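Local coordinates for homocysteine S-methyltransferase (Escherichia coli, PDB 5DMM), which catalyses methyl transfer from S-methylmethionine, or less efficiently S-adenosylmethionine, to homocysteine, using zinc as cofactor, at residues C167-N172 and I227-L232. Numbering follows the deposited sequence.
Sequences CETLPN and INCIAL. With ZN (zinc ion), chain B; HCS (2-amino-4-mercapto-butyric acid), chain F.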
loop_
_atom_site.group_PDB
_atom_site.type_symbol
_atom_site.label_atom_id
_atom_site.label_comp_id
_atom_site.label_asym_id
_atom_site.label_seq_id
_atom_site.Cartn_x
_atom_site.Cartn_y
_atom_site.Cartn_z
ATOM N N CYS A 167 -3.099 3.667 1.571
ATOM C CA CYS A 167 -4.309 3.768 0.768
ATOM C C CYS A 167 -3.831 3.749 -0.675
ATOM O O CYS A 167 -3.269 4.730 -1.147
ATOM C CB CYS A 167 -5.081 5.041 1.098
ATOM S SG CYS A 167 -5.554 5.128 2.849
ATOM N N GLU A 168 -4.036 2.633 -1.361
ATOM C CA GLU A 168 -3.278 2.370 -2.585
ATOM C C GLU A 168 -4.110 1.888 -3.764
ATOM O O GLU A 168 -5.235 1.407 -3.596
ATOM C CB GLU A 168 -2.201 1.332 -2.289
ATOM C CG GLU A 168 -2.785 -0.012 -1.816
ATOM C CD GLU A 168 -1.716 -1.035 -1.480
ATOM O OE1 GLU A 168 -0.523 -0.762 -1.734
ATOM O OE2 GLU A 168 -2.076 -2.121 -0.962
ATOM N N THR A 169 -3.529 1.993 -4.958
ATOM C CA THR A 169 -4.173 1.551 -6.193
ATOM C C THR A 169 -5.517 2.276 -6.398
ATOM O O THR A 169 -6.470 1.714 -6.944
ATOM C CB THR A 169 -4.397 0.005 -6.195
ATOM O OG1 THR A 169 -3.329 -0.638 -5.487
ATOM C CG2 THR A 169 -4.456 -0.550 -7.613
ATOM N N LEU A 170 -5.572 3.534 -5.972
ATOM C CA LEU A 170 -6.814 4.316 -5.974
ATOM C C LEU A 170 -7.063 4.987 -7.331
ATOM O O LEU A 170 -6.234 5.755 -7.791
ATOM C CB LEU A 170 -6.758 5.383 -4.879
ATOM C CG LEU A 170 -6.392 4.936 -3.456
ATOM C CD1 LEU A 170 -6.291 6.149 -2.553
ATOM C CD2 LEU A 170 -7.410 3.945 -2.911
ATOM N N PRO A 171 -8.215 4.709 -7.962
ATOM C CA PRO A 171 -8.513 5.206 -9.309
ATOM C C PRO A 171 -9.568 6.303 -9.366
ATOM O O PRO A 171 -9.765 6.887 -10.430
ATOM C CB PRO A 171 -9.052 3.963 -9.998
ATOM C CG PRO A 171 -9.858 3.298 -8.878
ATOM C CD PRO A 171 -9.138 3.625 -7.575
ATOM N N ASN A 172 -10.243 6.546 -8.245
ATOM C CA ASN A 172 -11.474 7.326 -8.204
ATOM C C ASN A 172 -11.378 8.501 -7.231
ATOM O O ASN A 172 -11.105 8.320 -6.042
ATOM C CB ASN A 172 -12.641 6.398 -7.825
ATOM C CG ASN A 172 -13.976 7.111 -7.794
ATOM O OD1 ASN A 172 -14.257 7.884 -6.877
ATOM N ND2 ASN A 172 -14.820 6.833 -8.789
ATOM N N ILE A 227 2.342 6.759 -6.798
ATOM C CA ILE A 227 1.740 5.866 -7.777
ATOM C C ILE A 227 2.140 4.412 -7.512
ATOM O O ILE A 227 3.241 4.131 -7.034
ATOM C CB ILE A 227 2.156 6.267 -9.209
ATOM C CG1 ILE A 227 3.681 6.309 -9.292
ATOM C CG2 ILE A 227 1.540 7.620 -9.575
ATOM C CD1 ILE A 227 4.242 6.530 -10.705
ATOM N N ASN A 228 1.239 3.481 -7.799
ATOM C CA ASN A 228 1.593 2.071 -7.708
ATOM C C ASN A 228 0.766 1.252 -8.684
ATOM O O ASN A 228 -0.233 1.738 -9.217
ATOM C CB ASN A 228 1.408 1.547 -6.274
ATOM C CG ASN A 228 -0.062 1.429 -5.874
ATOM O OD1 ASN A 228 -0.742 2.435 -5.653
ATOM N ND2 ASN A 228 -0.549 0.189 -5.756
ATOM N N CYS A 229 1.190 0.017 -8.913
ATOM C CA CYS A 229 0.495 -0.893 -9.818
ATOM C C CYS A 229 0.405 -0.294 -11.215
ATOM O O CYS A 229 -0.618 -0.374 -11.882
ATOM C CB CYS A 229 -0.894 -1.229 -9.272
ATOM S SG CYS A 229 -1.556 -2.792 -9.913
ATOM N N ILE A 230 1.506 0.309 -11.645
ATOM C CA ILE A 230 1.600 0.949 -12.952
ATOM C C ILE A 230 2.808 0.356 -13.683
ATOM O O ILE A 230 3.717 -0.177 -13.044
ATOM C CB ILE A 230 1.734 2.486 -12.801
ATOM C CG1 ILE A 230 1.781 3.198 -14.157
ATOM C CG2 ILE A 230 2.974 2.833 -11.980
ATOM C CD1 ILE A 230 1.968 4.713 -14.030
ATOM N N ALA A 231 2.808 0.423 -15.014
ATOM C CA ALA A 231 3.911 -0.113 -15.812
ATOM C C ALA A 231 5.205 0.645 -15.558
ATOM O O ALA A 231 5.190 1.862 -15.377
ATOM C CB ALA A 231 3.565 -0.068 -17.292
ATOM N N LEU A 232 6.324 -0.075 -15.560
ATOM C CA LEU A 232 7.626 0.539 -15.343
ATOM C C LEU A 232 7.858 1.750 -16.239
ATOM O O LEU A 232 8.308 2.796 -15.769
ATOM C CB LEU A 232 8.747 -0.471 -15.577
ATOM C CG LEU A 232 9.387 -1.106 -14.345
ATOM C CD1 LEU A 232 10.577 -1.961 -14.774
ATOM C CD2 LEU A 232 9.812 -0.050 -13.329
HETATM ZN ZN ZN B . -0.109 -3.691 -8.022
HETATM N N HCS F . -2.144 -5.860 -2.563
HETATM C CA HCS F . -1.057 -5.032 -3.048
HETATM C CB HCS F . -1.595 -4.024 -4.054
HETATM C CG HCS F . -2.210 -4.728 -5.258
HETATM S SD HCS F . -2.526 -3.520 -6.569
HETATM C C HCS F . -0.431 -4.304 -1.896
HETATM O OXT HCS F . -0.913 -4.466 -0.754
HETATM O O HCS F . 0.549 -3.561 -2.121
#
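Asn228 meets Thr169 because its CG sits between its own backbone N and carbonyl carbon (chi1 71°), which carries the amide across to the 167-172 segment. Thr169 chi1 is -33°, off a staggered value; OG1 lies beside its own backbone N, within reach of the Asn228 amide, and CG2 lies anti to that N. The two side chains cross at about a right angle. Asn228 then grips Thr169 twice. Thr169 N donates to Asn228 OD1 at 2.9 Å, in the carbonyl plane and on a lone pair. Asn228 ND2 donates to Thr169 OG1, also at 2.9 Å, nearly within its own amide plane and with an N-H...O angle of 160°. Ser194 OG, from strand 191-197, gives OD1 a further hydrogen bond. That strand lies between strands 164-170 and 222-228 in the parallel sheet of the TIM-barrel family, and the Asn228 amide reaches across it to strand 164-170, at the C-terminal ends of the strands. With an alanine here, Thr169 N and OG1 would probably lose their partners, Ser194 OG its acceptor, and the threonine hydroxyl could turn.

The homocysteine lies against both segments. Its SD is 3.2 Å from Thr169 OG1 and 3.7 Å from Thr169 CG2. Cys229 SG binds the zinc ion at 2.5 Å, with Cys295 as a further ligand, and stands 3.6 Å from SD. Cys229 CB also packs against Thr169 CG2. At the amino-acid end, Glu168 OE2 is 2.6 Å from ligand OXT. Tyr253 OH hydrogen-bonds to OE1 and Ser121 OG to OE2, which would limit rotation of the carboxylate. The chemistry is consistent with a second-shell role, in which Asn228 probably fixes the Thr169 hydroxyl beside the substrate sulfur, next to the zinc-bound sulfur of Cys229.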